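PDB 2I3D: hypothetical protein Atu1826 from Agrobacterium tumefaciens, which is of unknown function but is probably an alpha/beta-hydrolase that uses a serine nucleophile, related to the S15 peptidases. Local coordinates for residues A50-P55 with Y69-L74; P57-T62 with N211-G216; Q155-D160 with E184-G189; T203-P208 with M222-D227. One frame throughout, in Å; residues are numbered along the deposited sequence. Where two conformers were deposited one is given.

Contact 1 (A50-P55 with Y69-L74); sequences AIILHP and YQLFYL
Just past the patch where Ile52 meets Leu71 and Phe72, the strand gives way to a loop pinned by a short polar bond: ND1 of His54 donates to O of Pro55 over 2.7 Å, with an N-H...O angle of 145°. The acceptor lies close to the imidazole plane, and the donor approaches in the carbonyl plane on a lone pair. With NE2 hydrogen-bonded to the backbone N of Phe87, both ring nitrogens are engaged and the rotation of the ring is fixed.

The contact between the two segments is, by contrast, apolar and buried. Ile52 divides its branches between two successive helical residues. Its CG2 lies 3.8 Å from CB of Leu71, while CG1 rests against the helix backbone, 3.9 Å from CA of Phe72. This split follows from chi1 of -38°, which sets CG2 anti to the backbone N and turns CG1 back beside it. The Phe72 ring meets the isoleucine only obliquely and continues toward Thr82 and Arg84, making a cation-pi contact with the arginine.

Strand 49-53 runs between the parallel strands 81-85 and 124-129. Helix 66-77 is the crossover of the beta-alpha-beta unit that leads from it to strand 81-85; Ile52 thus packs the sheet against its own connecting helix, and Leu74 continues the layer toward helix 218-233.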
loop_
_atom_site.group_PDB
_atom_site.type_symbol
_atom_site.label_atom_id
_atom_site.label_comp_id
_atom_site.label_asym_id
_atom_site.label_seq_id
_atom_site.Cartn_x
_atom_site.Cartn_y
_atom_site.Cartn_z
ATOM N N ALA B 50 -13.983 -2.919 16.063
ATOM C CA ALA B 50 -13.493 -3.464 14.801
ATOM C C ALA B 50 -11.967 -3.564 14.883
ATOM O O ALA B 50 -11.316 -2.592 15.276
ATOM C CB ALA B 50 -13.911 -2.584 13.627
ATOM N N ILE B 51 -11.412 -4.726 14.546
ATOM C CA ILE B 51 -9.953 -4.941 14.492
ATOM C C ILE B 51 -9.576 -5.177 13.026
ATOM O O ILE B 51 -10.205 -6.030 12.356
ATOM C CB ILE B 51 -9.543 -6.206 15.302
ATOM C CG1 ILE B 51 -10.081 -6.110 16.754
ATOM C CG2 ILE B 51 -8.046 -6.412 15.300
ATOM C CD1 ILE B 51 -9.473 -4.993 17.659
ATOM N N ILE B 52 -8.556 -4.474 12.551
ATOM C CA ILE B 52 -8.158 -4.536 11.130
ATOM C C ILE B 52 -6.746 -5.121 11.028
ATOM O O ILE B 52 -5.817 -4.587 11.704
ATOM C CB ILE B 52 -8.169 -3.117 10.464
ATOM C CG1 ILE B 52 -9.349 -2.271 10.966
ATOM C CG2 ILE B 52 -8.115 -3.261 8.921
ATOM C CD1 ILE B 52 -10.733 -2.804 10.602
ATOM N N LEU B 53 -6.577 -6.169 10.196
ATOM C CA LEU B 53 -5.342 -6.961 10.144
ATOM C C LEU B 53 -4.681 -6.880 8.774
ATOM O O LEU B 53 -5.354 -6.995 7.755
ATOM C CB LEU B 53 -5.638 -8.435 10.527
ATOM C CG LEU B 53 -6.270 -8.562 11.923
ATOM C CD1 LEU B 53 -6.763 -9.996 12.211
ATOM C CD2 LEU B 53 -5.291 -8.038 12.996
ATOM N N HIS B 54 -3.362 -6.661 8.752
ATOM C CA HIS B 54 -2.660 -6.351 7.492
ATOM C C HIS B 54 -1.995 -7.568 6.799
ATOM O O HIS B 54 -1.924 -8.673 7.386
ATOM C CB HIS B 54 -1.658 -5.193 7.743
ATOM C CG HIS B 54 -0.466 -5.582 8.568
ATOM N ND1 HIS B 54 0.554 -6.378 8.093
ATOM C CD2 HIS B 54 -0.098 -5.205 9.823
ATOM C CE1 HIS B 54 1.494 -6.492 9.024
ATOM N NE2 HIS B 54 1.131 -5.780 10.075
ATOM N N PRO B 55 -1.531 -7.406 5.540
ATOM C CA PRO B 55 -0.834 -8.478 4.835
ATOM C C PRO B 55 0.525 -8.887 5.375
ATOM O O PRO B 55 1.113 -8.211 6.250
ATOM C CB PRO B 55 -0.641 -7.927 3.399
ATOM C CG PRO B 55 -1.760 -6.914 3.253
ATOM C CD PRO B 55 -1.843 -6.265 4.645
ATOM N N TYR B 69 -5.885 0.870 5.812
ATOM C CA TYR B 69 -6.352 2.199 6.249
ATOM C C TYR B 69 -7.820 2.446 5.884
ATOM O O TYR B 69 -8.607 2.843 6.732
ATOM C CB TYR B 69 -5.456 3.320 5.676
ATOM C CG TYR B 69 -6.015 4.640 6.108
ATOM C CD1 TYR B 69 -5.818 5.091 7.419
ATOM C CD2 TYR B 69 -6.838 5.383 5.271
ATOM C CE1 TYR B 69 -6.376 6.256 7.843
ATOM C CE2 TYR B 69 -7.411 6.579 5.709
ATOM C CZ TYR B 69 -7.165 6.996 6.995
ATOM O OH TYR B 69 -7.711 8.155 7.478
ATOM N N GLN B 70 -8.174 2.197 4.614
ATOM C CA GLN B 70 -9.569 2.383 4.195
ATOM C C GLN B 70 -10.551 1.488 4.958
ATOM O O GLN B 70 -11.650 1.933 5.285
ATOM C CB GLN B 70 -9.698 2.143 2.706
ATOM C CG GLN B 70 -8.983 3.250 1.896
ATOM C CD GLN B 70 -9.684 4.558 1.988
ATOM O OE1 GLN B 70 -10.945 4.624 1.968
ATOM N NE2 GLN B 70 -8.907 5.627 2.159
ATOM N N LEU B 71 -10.172 0.246 5.262
ATOM C CA LEU B 71 -11.050 -0.584 6.069
ATOM C C LEU B 71 -11.217 0.042 7.454
ATOM O O LEU B 71 -12.326 0.127 7.978
ATOM C CB LEU B 71 -10.497 -2.012 6.208
ATOM C CG LEU B 71 -10.597 -2.884 4.933
ATOM C CD1 LEU B 71 -9.651 -4.082 4.980
ATOM C CD2 LEU B 71 -12.094 -3.352 4.713
ATOM N N PHE B 72 -10.085 0.427 8.065
ATOM C CA PHE B 72 -10.138 1.137 9.336
ATOM C C PHE B 72 -11.114 2.330 9.261
ATOM O O PHE B 72 -12.013 2.486 10.116
ATOM C CB PHE B 72 -8.732 1.594 9.687
ATOM C CG PHE B 72 -8.636 2.360 10.970
ATOM C CD1 PHE B 72 -8.190 1.727 12.137
ATOM C CD2 PHE B 72 -8.922 3.737 11.003
ATOM C CE1 PHE B 72 -8.044 2.454 13.340
ATOM C CE2 PHE B 72 -8.781 4.477 12.184
ATOM C CZ PHE B 72 -8.344 3.834 13.368
ATOM N N TYR B 73 -10.942 3.176 8.241
ATOM C CA TYR B 73 -11.772 4.368 8.113
ATOM C C TYR B 73 -13.270 4.035 7.925
ATOM O O TYR B 73 -14.125 4.716 8.491
ATOM C CB TYR B 73 -11.261 5.196 6.940
ATOM C CG TYR B 73 -11.879 6.560 6.824
ATOM C CD1 TYR B 73 -11.618 7.558 7.771
ATOM C CD2 TYR B 73 -12.711 6.855 5.760
ATOM C CE1 TYR B 73 -12.198 8.833 7.648
ATOM C CE2 TYR B 73 -13.298 8.114 5.632
ATOM C CZ TYR B 73 -13.040 9.077 6.578
ATOM O OH TYR B 73 -13.635 10.306 6.378
ATOM N N LEU B 74 -13.586 2.969 7.172
ATOM C CA LEU B 74 -14.967 2.498 7.033
ATOM C C LEU B 74 -15.629 2.214 8.383
ATOM O O LEU B 74 -16.754 2.701 8.677
ATOM C CB LEU B 74 -14.987 1.228 6.177
ATOM C CG LEU B 74 -16.371 0.574 6.069
ATOM C CD1 LEU B 74 -17.440 1.604 5.601
ATOM C CD2 LEU B 74 -16.245 -0.604 5.047
#

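Contact 2 (P57-T62 with N211-G216); sequences PQFGGT and NHFFNG
Phe59 meets Phe213 through CD1, which lies 3.6 Å from CZ of Phe213. That approach is at the edge of the Phe213 ring, near its plane, and the two side chains run nearly perpendicular. CE1 of Phe213 also reaches CB of Phe59, at 4.0 Å. His212 completes an aromatic cluster: it turns an edge toward the face of Phe59, with centroids 5.6 Å apart and planes at 53°. CB of His212 lies 4.0 Å above the centre of one face of Phe213, and CG of Gln58 lies over the rim of a face of Phe59. Asn64 of the second subunit also packs on Phe213.

His212 and Phe213 are the central residues of a type I turn from Asn211 to Phe214, closed by Phe214 N to Asn211 O, which positions both side chains beside Phe59. On the other segment, Gly60 N bonds to Pro57 O. The imidazole is itself held at both nitrogens, by Ser130 OG and Asp179 OD2, geometry consistent with a catalytic triad whose histidine Phe59 flanks.

Both segments are loops, one leading from strand 49-53 to helix 66-77 and the other from strand 202-207 to helix 218-233.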
loop_
_atom_site.group_PDB
_atom_site.type_symbol
_atom_site.label_atom_id
_atom_site.label_comp_id
_atom_site.label_asym_id
_atom_site.label_seq_id
_atom_site.Cartn_x
_atom_site.Cartn_y
_atom_site.Cartn_z
ATOM N N PRO B 57 4.537 -9.249 5.394
ATOM C CA PRO B 57 5.571 -8.307 4.891
ATOM C C PRO B 57 6.138 -8.610 3.495
ATOM O O PRO B 57 6.670 -7.683 2.828
ATOM C CB PRO B 57 6.670 -8.361 5.956
ATOM C CG PRO B 57 6.431 -9.650 6.728
ATOM C CD PRO B 57 4.892 -9.844 6.698
ATOM N N GLN B 58 6.022 -9.842 3.012
ATOM C CA GLN B 58 6.539 -10.132 1.668
ATOM C C GLN B 58 5.745 -9.365 0.600
ATOM O O GLN B 58 6.257 -9.104 -0.513
ATOM C CB GLN B 58 6.553 -11.627 1.379
ATOM C CG GLN B 58 5.190 -12.223 0.987
ATOM C CD GLN B 58 5.224 -13.738 0.933
ATOM O OE1 GLN B 58 6.293 -14.332 0.727
ATOM N NE2 GLN B 58 4.059 -14.383 1.130
ATOM N N PHE B 59 4.491 -9.040 0.912
ATOM C CA PHE B 59 3.637 -8.265 -0.014
ATOM C C PHE B 59 3.517 -6.831 0.456
ATOM O O PHE B 59 2.575 -6.127 0.094
ATOM C CB PHE B 59 2.254 -8.920 -0.176
ATOM C CG PHE B 59 2.299 -10.237 -0.883
ATOM C CD1 PHE B 59 2.742 -10.309 -2.209
ATOM C CD2 PHE B 59 1.944 -11.415 -0.232
ATOM C CE1 PHE B 59 2.790 -11.528 -2.894
ATOM C CE2 PHE B 59 2.013 -12.663 -0.915
ATOM C CZ PHE B 59 2.437 -12.710 -2.242
ATOM N N GLY B 60 4.470 -6.418 1.281
ATOM C CA GLY B 60 4.532 -5.043 1.756
ATOM C C GLY B 60 3.480 -4.705 2.819
ATOM O O GLY B 60 3.116 -3.541 2.975
ATOM N N GLY B 61 3.010 -5.716 3.566
ATOM C CA GLY B 61 1.955 -5.494 4.576
ATOM C C GLY B 61 2.429 -4.648 5.763
ATOM O O GLY B 61 3.458 -4.968 6.385
ATOM N N THR B 62 1.680 -3.577 6.051
ATOM C CA THR B 62 1.770 -2.824 7.294
ATOM C C THR B 62 0.364 -2.272 7.612
ATOM O O THR B 62 -0.543 -2.299 6.765
ATOM C CB THR B 62 2.744 -1.605 7.231
ATOM O OG1 THR B 62 2.072 -0.500 6.597
ATOM C CG2 THR B 62 4.103 -1.951 6.534
ATOM N N ASN B 211 -6.330 -7.555 -9.212
ATOM C CA ASN B 211 -5.299 -8.503 -8.845
ATOM C C ASN B 211 -5.258 -8.653 -7.327
ATOM O O ASN B 211 -6.198 -8.208 -6.661
ATOM C CB ASN B 211 -3.929 -8.163 -9.480
ATOM C CG ASN B 211 -3.368 -6.810 -9.045
ATOM O OD1 ASN B 211 -2.309 -6.301 -9.626
ATOM N ND2 ASN B 211 -3.975 -6.220 -8.047
ATOM N N HIS B 212 -4.198 -9.290 -6.780
ATOM C CA HIS B 212 -4.130 -9.482 -5.323
ATOM C C HIS B 212 -4.068 -8.158 -4.573
ATOM O O HIS B 212 -4.400 -8.080 -3.403
ATOM C CB HIS B 212 -2.924 -10.345 -4.934
ATOM C CG HIS B 212 -3.012 -10.911 -3.549
ATOM N ND1 HIS B 212 -3.957 -11.864 -3.200
ATOM C CD2 HIS B 212 -2.276 -10.688 -2.441
ATOM C CE1 HIS B 212 -3.818 -12.171 -1.920
ATOM N NE2 HIS B 212 -2.785 -11.491 -1.442
ATOM N N PHE B 213 -3.606 -7.123 -5.268
ATOM C CA PHE B 213 -3.394 -5.779 -4.695
ATOM C C PHE B 213 -4.508 -4.804 -5.073
ATOM O O PHE B 213 -4.495 -3.653 -4.632
ATOM C CB PHE B 213 -2.039 -5.302 -5.156
ATOM C CG PHE B 213 -1.000 -6.370 -5.003
ATOM C CD1 PHE B 213 -0.585 -6.737 -3.737
ATOM C CD2 PHE B 213 -0.602 -7.111 -6.096
ATOM C CE1 PHE B 213 0.334 -7.789 -3.554
ATOM C CE2 PHE B 213 0.306 -8.173 -5.949
ATOM C CZ PHE B 213 0.778 -8.513 -4.666
ATOM N N PHE B 214 -5.556 -5.323 -5.738
ATOM C CA PHE B 214 -6.666 -4.480 -6.220
ATOM C C PHE B 214 -6.112 -3.235 -6.920
ATOM O O PHE B 214 -6.697 -2.146 -6.814
ATOM C CB PHE B 214 -7.616 -4.138 -5.076
ATOM C CG PHE B 214 -8.271 -5.346 -4.517
ATOM C CD1 PHE B 214 -9.504 -5.776 -5.027
ATOM C CD2 PHE B 214 -7.611 -6.118 -3.552
ATOM C CE1 PHE B 214 -10.132 -6.980 -4.524
ATOM C CE2 PHE B 214 -8.193 -7.280 -3.062
ATOM C CZ PHE B 214 -9.439 -7.730 -3.552
ATOM N N ASN B 215 -5.025 -3.398 -7.684
ATOM C CA ASN B 215 -4.474 -2.216 -8.349
ATOM C C ASN B 215 -5.504 -1.647 -9.332
ATOM O O ASN B 215 -5.983 -2.344 -10.215
ATOM C CB ASN B 215 -3.175 -2.537 -9.096
ATOM C CG ASN B 215 -2.020 -2.820 -8.157
ATOM O OD1 ASN B 215 -1.826 -2.147 -7.104
ATOM N ND2 ASN B 215 -1.236 -3.804 -8.518
ATOM N N GLY B 216 -5.793 -0.354 -9.175
ATOM C CA GLY B 216 -6.769 0.337 -10.023
ATOM C C GLY B 216 -8.196 -0.024 -9.662
ATOM O O GLY B 216 -9.149 0.413 -10.348
#

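Contact 3 (Q155-D160 with E184-G189); sequences QPNTYD and EKDVNG
Asp186, on the first turn of helix 184-195, meets Pro156 with its backbone and Asn157 with its side chain. CG of the Pro156 ring lies 3.4 Å from O of Asp186, a van der Waals approach to the helix carbonyl. The same ring leans on the next residue, with CD of Pro156 4.2 Å from CG2 of Val187, the apolar side-chain pair of the contact.

Asn157 presents its aliphatic part: CB is 3.4 Å from OD1 of Asp186. The amide and carboxylate planes stand 32° apart where these two side chains meet. A chi1 of 56° places CG of Asn157 between the backbone N and the carbonyl carbon, and ND2 is hydrogen-bonded to O of Val181 on the loop just before the helix. In alpha/beta-hydrolase terms, the loop after strand 146-152 here meets the helix that links strand 171-176 to strand 202-207. Asp179, the probable acid of the triad, lies on the same connection as Val181.

The loop is shaped from within by O of Gln155, which accepts from Thr158 N at 3.0 Å and from Tyr159 N at 2.9 Å. This doubled acceptor tightens the chain behind Pro156 and Asn157. On the helix, Val187 extends inward from the proline to Ile173, Asn175 and His204, whereas Asn157 lies at the exposed margin.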
loop_
_atom_site.group_PDB
_atom_site.type_symbol
_atom_site.label_atom_id
_atom_site.label_comp_id
_atom_site.label_asym_id
_atom_site.label_seq_id
_atom_site.Cartn_x
_atom_site.Cartn_y
_atom_site.Cartn_z
ATOM N N GLN B 155 -6.025 -16.469 0.989
ATOM C CA GLN B 155 -5.092 -17.249 0.181
ATOM C C GLN B 155 -5.210 -18.697 0.638
ATOM O O GLN B 155 -4.312 -19.230 1.290
ATOM C CB GLN B 155 -3.646 -16.784 0.422
ATOM C CG GLN B 155 -3.375 -15.316 0.156
ATOM C CD GLN B 155 -2.171 -14.882 0.971
ATOM O OE1 GLN B 155 -1.037 -14.706 0.458
ATOM N NE2 GLN B 155 -2.409 -14.717 2.259
ATOM N N PRO B 156 -6.336 -19.350 0.326
ATOM C CA PRO B 156 -6.509 -20.735 0.851
ATOM C C PRO B 156 -5.655 -21.821 0.145
ATOM O O PRO B 156 -5.674 -22.994 0.572
ATOM C CB PRO B 156 -7.991 -21.037 0.582
ATOM C CG PRO B 156 -8.394 -20.089 -0.611
ATOM C CD PRO B 156 -7.499 -18.853 -0.443
ATOM N N ASN B 157 -4.935 -21.434 -0.908
ATOM C CA ASN B 157 -3.946 -22.285 -1.542
ATOM C C ASN B 157 -2.590 -22.209 -0.820
ATOM O O ASN B 157 -1.759 -23.085 -1.007
ATOM C CB ASN B 157 -3.781 -21.905 -3.050
ATOM C CG ASN B 157 -3.406 -20.412 -3.277
ATOM O OD1 ASN B 157 -3.731 -19.546 -2.476
ATOM N ND2 ASN B 157 -2.661 -20.131 -4.387
ATOM N N THR B 158 -2.377 -21.157 -0.013
ATOM C CA THR B 158 -1.091 -20.926 0.679
ATOM C C THR B 158 -1.182 -21.167 2.186
ATOM O O THR B 158 -0.196 -21.619 2.821
ATOM C CB THR B 158 -0.659 -19.441 0.462
ATOM O OG1 THR B 158 -0.619 -19.156 -0.941
ATOM C CG2 THR B 158 0.691 -19.157 1.144
ATOM N N TYR B 159 -2.331 -20.810 2.761
ATOM C CA TYR B 159 -2.569 -20.963 4.205
ATOM C C TYR B 159 -3.781 -21.862 4.366
ATOM O O TYR B 159 -4.686 -21.859 3.512
ATOM C CB TYR B 159 -2.817 -19.611 4.880
ATOM C CG TYR B 159 -1.590 -18.726 4.762
ATOM C CD1 TYR B 159 -0.410 -19.047 5.444
ATOM C CD2 TYR B 159 -1.604 -17.570 3.998
ATOM C CE1 TYR B 159 0.709 -18.259 5.361
ATOM C CE2 TYR B 159 -0.449 -16.767 3.894
ATOM C CZ TYR B 159 0.693 -17.144 4.559
ATOM O OH TYR B 159 1.807 -16.339 4.476
ATOM N N ASP B 160 -3.775 -22.615 5.456
ATOM C CA ASP B 160 -4.792 -23.620 5.740
ATOM C C ASP B 160 -6.036 -22.984 6.395
ATOM O O ASP B 160 -6.000 -22.556 7.541
ATOM C CB ASP B 160 -4.154 -24.667 6.666
ATOM C CG ASP B 160 -5.118 -25.763 7.084
ATOM O OD1 ASP B 160 -6.175 -25.943 6.405
ATOM O OD2 ASP B 160 -4.788 -26.454 8.092
ATOM N N GLU B 184 -8.879 -17.388 -8.519
ATOM C CA GLU B 184 -10.320 -17.506 -8.308
ATOM C C GLU B 184 -10.682 -18.916 -7.969
ATOM O O GLU B 184 -11.543 -19.137 -7.140
ATOM C CB GLU B 184 -11.073 -17.225 -9.610
ATOM C CG GLU B 184 -11.376 -15.846 -9.951
ATOM C CD GLU B 184 -12.421 -15.832 -11.073
ATOM O OE1 GLU B 184 -12.018 -15.874 -12.228
ATOM O OE2 GLU B 184 -13.628 -15.863 -10.786
ATOM N N LYS B 185 -10.096 -19.888 -8.663
ATOM C CA LYS B 185 -10.492 -21.261 -8.393
ATOM C C LYS B 185 -10.275 -21.618 -6.919
ATOM O O LYS B 185 -11.083 -22.333 -6.327
ATOM C CB LYS B 185 -9.740 -22.230 -9.301
ATOM C CG LYS B 185 -9.970 -23.720 -9.011
ATOM C CD LYS B 185 -9.465 -24.633 -10.220
ATOM C CE LYS B 185 -7.960 -24.785 -10.222
ATOM N NZ LYS B 185 -7.568 -25.742 -11.328
ATOM N N ASP B 186 -9.164 -21.148 -6.345
ATOM C CA ASP B 186 -8.858 -21.496 -4.970
ATOM C C ASP B 186 -9.808 -20.766 -4.023
ATOM O O ASP B 186 -10.324 -21.366 -3.054
ATOM C CB ASP B 186 -7.420 -21.135 -4.655
ATOM C CG ASP B 186 -6.481 -21.842 -5.571
ATOM O OD1 ASP B 186 -6.115 -22.983 -5.253
ATOM O OD2 ASP B 186 -6.175 -21.302 -6.647
ATOM N N VAL B 187 -10.032 -19.472 -4.274
ATOM C CA VAL B 187 -11.002 -18.762 -3.410
ATOM C C VAL B 187 -12.401 -19.376 -3.521
ATOM O O VAL B 187 -13.102 -19.489 -2.516
ATOM C CB VAL B 187 -11.014 -17.234 -3.647
ATOM C CG1 VAL B 187 -11.984 -16.573 -2.617
ATOM C CG2 VAL B 187 -9.598 -16.709 -3.440
ATOM N N ASN B 188 -12.800 -19.771 -4.718
ATOM C CA ASN B 188 -14.141 -20.329 -4.917
ATOM C C ASN B 188 -14.325 -21.624 -4.148
ATOM O O ASN B 188 -15.382 -21.870 -3.551
ATOM C CB ASN B 188 -14.398 -20.618 -6.399
ATOM C CG ASN B 188 -14.651 -19.365 -7.198
ATOM O OD1 ASN B 188 -14.898 -18.294 -6.618
ATOM N ND2 ASN B 188 -14.566 -19.472 -8.536
ATOM N N GLY B 189 -13.257 -22.411 -4.092
ATOM C CA GLY B 189 -13.307 -23.698 -3.379
ATOM C C GLY B 189 -13.496 -23.493 -1.885
ATOM O O GLY B 189 -14.259 -24.229 -1.236
#

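Contact 4 (T203-P208 with M222-D227)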
loop_
_atom_site.group_PDB
_atom_site.type_symbol
_atom_site.label_atom_id
_atom_site.label_comp_id
_atom_site.label_asym_id
_atom_site.label_seq_id
_atom_site.Cartn_x
_atom_site.Cartn_y
_atom_site.Cartn_z
ATOM N N THR B 203 -21.194 -13.883 1.924
ATOM C CA THR B 203 -21.388 -12.976 0.775
ATOM C C THR B 203 -20.037 -12.964 0.067
ATOM O O THR B 203 -19.028 -12.555 0.663
ATOM C CB THR B 203 -21.802 -11.562 1.244
ATOM O OG1 THR B 203 -23.127 -11.654 1.807
ATOM C CG2 THR B 203 -21.816 -10.571 0.069
ATOM N N HIS B 204 -20.010 -13.450 -1.167
ATOM C CA HIS B 204 -18.754 -13.594 -1.886
ATOM C C HIS B 204 -18.810 -12.757 -3.160
ATOM O O HIS B 204 -19.589 -13.072 -4.081
ATOM C CB HIS B 204 -18.503 -15.046 -2.254
ATOM C CG HIS B 204 -17.294 -15.239 -3.106
ATOM N ND1 HIS B 204 -17.152 -16.283 -4.004
ATOM C CD2 HIS B 204 -16.148 -14.512 -3.182
ATOM C CE1 HIS B 204 -15.964 -16.191 -4.594
ATOM N NE2 HIS B 204 -15.334 -15.137 -4.104
ATOM N N ARG B 205 -18.000 -11.696 -3.216
ATOM C CA ARG B 205 -17.944 -10.892 -4.418
ATOM C C ARG B 205 -16.601 -11.099 -5.107
ATOM O O ARG B 205 -15.567 -11.039 -4.466
ATOM C CB ARG B 205 -18.109 -9.406 -4.030
ATOM C CG ARG B 205 -18.028 -8.430 -5.183
ATOM C CD ARG B 205 -19.274 -8.538 -6.155
ATOM N NE ARG B 205 -18.965 -7.796 -7.373
ATOM C CZ ARG B 205 -19.281 -8.184 -8.602
ATOM N NH1 ARG B 205 -19.991 -9.307 -8.811
ATOM N NH2 ARG B 205 -18.931 -7.413 -9.631
ATOM N N THR B 206 -16.618 -11.316 -6.416
ATOM C CA THR B 206 -15.415 -11.401 -7.219
ATOM C C THR B 206 -15.364 -10.135 -8.081
ATOM O O THR B 206 -16.329 -9.851 -8.846
ATOM C CB THR B 206 -15.395 -12.663 -8.083
ATOM O OG1 THR B 206 -15.500 -13.828 -7.235
ATOM C CG2 THR B 206 -14.078 -12.741 -8.930
ATOM N N LEU B 207 -14.290 -9.351 -7.934
ATOM C CA LEU B 207 -14.190 -8.083 -8.679
ATOM C C LEU B 207 -13.463 -8.277 -9.982
ATOM O O LEU B 207 -12.293 -8.659 -9.985
ATOM C CB LEU B 207 -13.389 -7.028 -7.899
ATOM C CG LEU B 207 -14.018 -6.386 -6.682
ATOM C CD1 LEU B 207 -13.237 -5.131 -6.307
ATOM C CD2 LEU B 207 -15.423 -6.018 -7.015
ATOM N N PRO B 208 -14.127 -7.966 -11.109
ATOM C CA PRO B 208 -13.447 -8.045 -12.415
ATOM C C PRO B 208 -12.220 -7.156 -12.506
ATOM O O PRO B 208 -12.267 -5.972 -12.150
ATOM C CB PRO B 208 -14.534 -7.567 -13.418
ATOM C CG PRO B 208 -15.841 -7.920 -12.684
ATOM C CD PRO B 208 -15.536 -7.543 -11.239
HETATM N N MSE B 222 -13.624 -0.880 -1.972
HETATM C CA MSE B 222 -14.081 -0.232 -0.751
HETATM C C MSE B 222 -15.592 0.066 -0.814
HETATM O O MSE B 222 -16.281 0.017 0.209
HETATM C CB MSE B 222 -13.266 1.029 -0.464
HETATM C CG MSE B 222 -11.804 0.737 -0.076
HETATM SE SE MSE B 222 -11.644 -0.731 1.276
HETATM C CE MSE B 222 -12.751 0.034 2.521
ATOM N N GLY B 223 -16.109 0.363 -2.006
ATOM C CA GLY B 223 -17.563 0.500 -2.209
ATOM C C GLY B 223 -18.322 -0.759 -1.859
ATOM O O GLY B 223 -19.383 -0.714 -1.244
ATOM N N GLU B 224 -17.769 -1.897 -2.248
ATOM C CA GLU B 224 -18.402 -3.191 -1.933
ATOM C C GLU B 224 -18.333 -3.463 -0.439
ATOM O O GLU B 224 -19.328 -3.908 0.143
ATOM C CB GLU B 224 -17.724 -4.317 -2.703
ATOM C CG GLU B 224 -17.936 -4.235 -4.251
ATOM C CD GLU B 224 -19.307 -4.702 -4.730
ATOM O OE1 GLU B 224 -20.164 -5.124 -3.924
ATOM O OE2 GLU B 224 -19.496 -4.679 -5.964
ATOM N N CYS B 225 -17.178 -3.184 0.183
ATOM C CA CYS B 225 -17.072 -3.314 1.661
ATOM C C CYS B 225 -18.074 -2.386 2.406
ATOM O O CYS B 225 -18.737 -2.810 3.338
ATOM C CB CYS B 225 -15.641 -3.021 2.112
ATOM S SG CYS B 225 -14.492 -4.293 1.508
ATOM N N GLU B 226 -18.168 -1.129 1.957
ATOM C CA GLU B 226 -19.115 -0.173 2.536
ATOM C C GLU B 226 -20.579 -0.658 2.427
ATOM O O GLU B 226 -21.296 -0.703 3.423
ATOM C CB GLU B 226 -18.930 1.199 1.892
ATOM C CG GLU B 226 -19.820 2.250 2.422
ATOM C CD GLU B 226 -19.616 3.586 1.674
ATOM O OE1 GLU B 226 -19.256 3.579 0.449
ATOM O OE2 GLU B 226 -19.820 4.638 2.325
ATOM N N ASP B 227 -20.966 -1.081 1.226
ATOM C CA ASP B 227 -22.328 -1.573 0.971
ATOM C C ASP B 227 -22.610 -2.774 1.843
ATOM O O ASP B 227 -23.690 -2.881 2.417
ATOM C CB ASP B 227 -22.527 -1.957 -0.497
ATOM C CG ASP B 227 -22.446 -0.772 -1.448
ATOM O OD1 ASP B 227 -22.457 0.394 -0.995
ATOM O OD2 ASP B 227 -22.376 -1.014 -2.662
#
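The charged part of the contact pairs Arg205 with Glu224. NE of Arg205 and OE2 of Glu224 form a salt bridge at 3.5 Å, a long one at the partly exposed margin, with the guanidinium and carboxylate planes 38° apart and the acid oxygen approaching obliquely. Both chains are bent at their second torsion. In Arg205, CG leaves anti to the backbone N (chi1 178°), and a chi2 of 69° then turns CD so that NE comes alongside the carboxylate.

Van der Waals packing accompanies the ion pair. CG of Arg205 lies 4.0 Å from CD of Glu224. CD of Arg205 is 3.9 Å from OE2 of Glu224, so the acid rests along the aliphatic stem as well as near the charge. On the buried side, CD2 of Leu207 meets CG of Glu224 at 4.1 Å as the two side chains pass side by side, pointing opposite ways. Leu207 also packs on Glu220 and Leu221 of the same helix, and Glu224 touches Ile174 of the adjoining strand.

Strand 202-207 is outermost in this chain's sheet, and helix 218-233 follows it: the closing strand and helix of an alpha/beta-hydrolase fold.

Contact 1 lies deepest and is buried and apolar; contact 2 is at the surface and aromatic; contacts 3 and 4 are partly buried and mix polar with apolar groups. Contacts 1 and 4 each set a helix against a strand of the same sheet, and their helices meet where the selenomethionine Met222 packs on Gln70 and Leu71. Contact 4 shares strand 202-207 with the surroundings of contact 3, since His204 touches Val187 and Asn188. Contacts 2 and 3 instead join loops, or a loop to a helix, beside the putative triad, and touch through His212, Phe59 and Gln155. Only contacts 1 and 2 reach the second subunit.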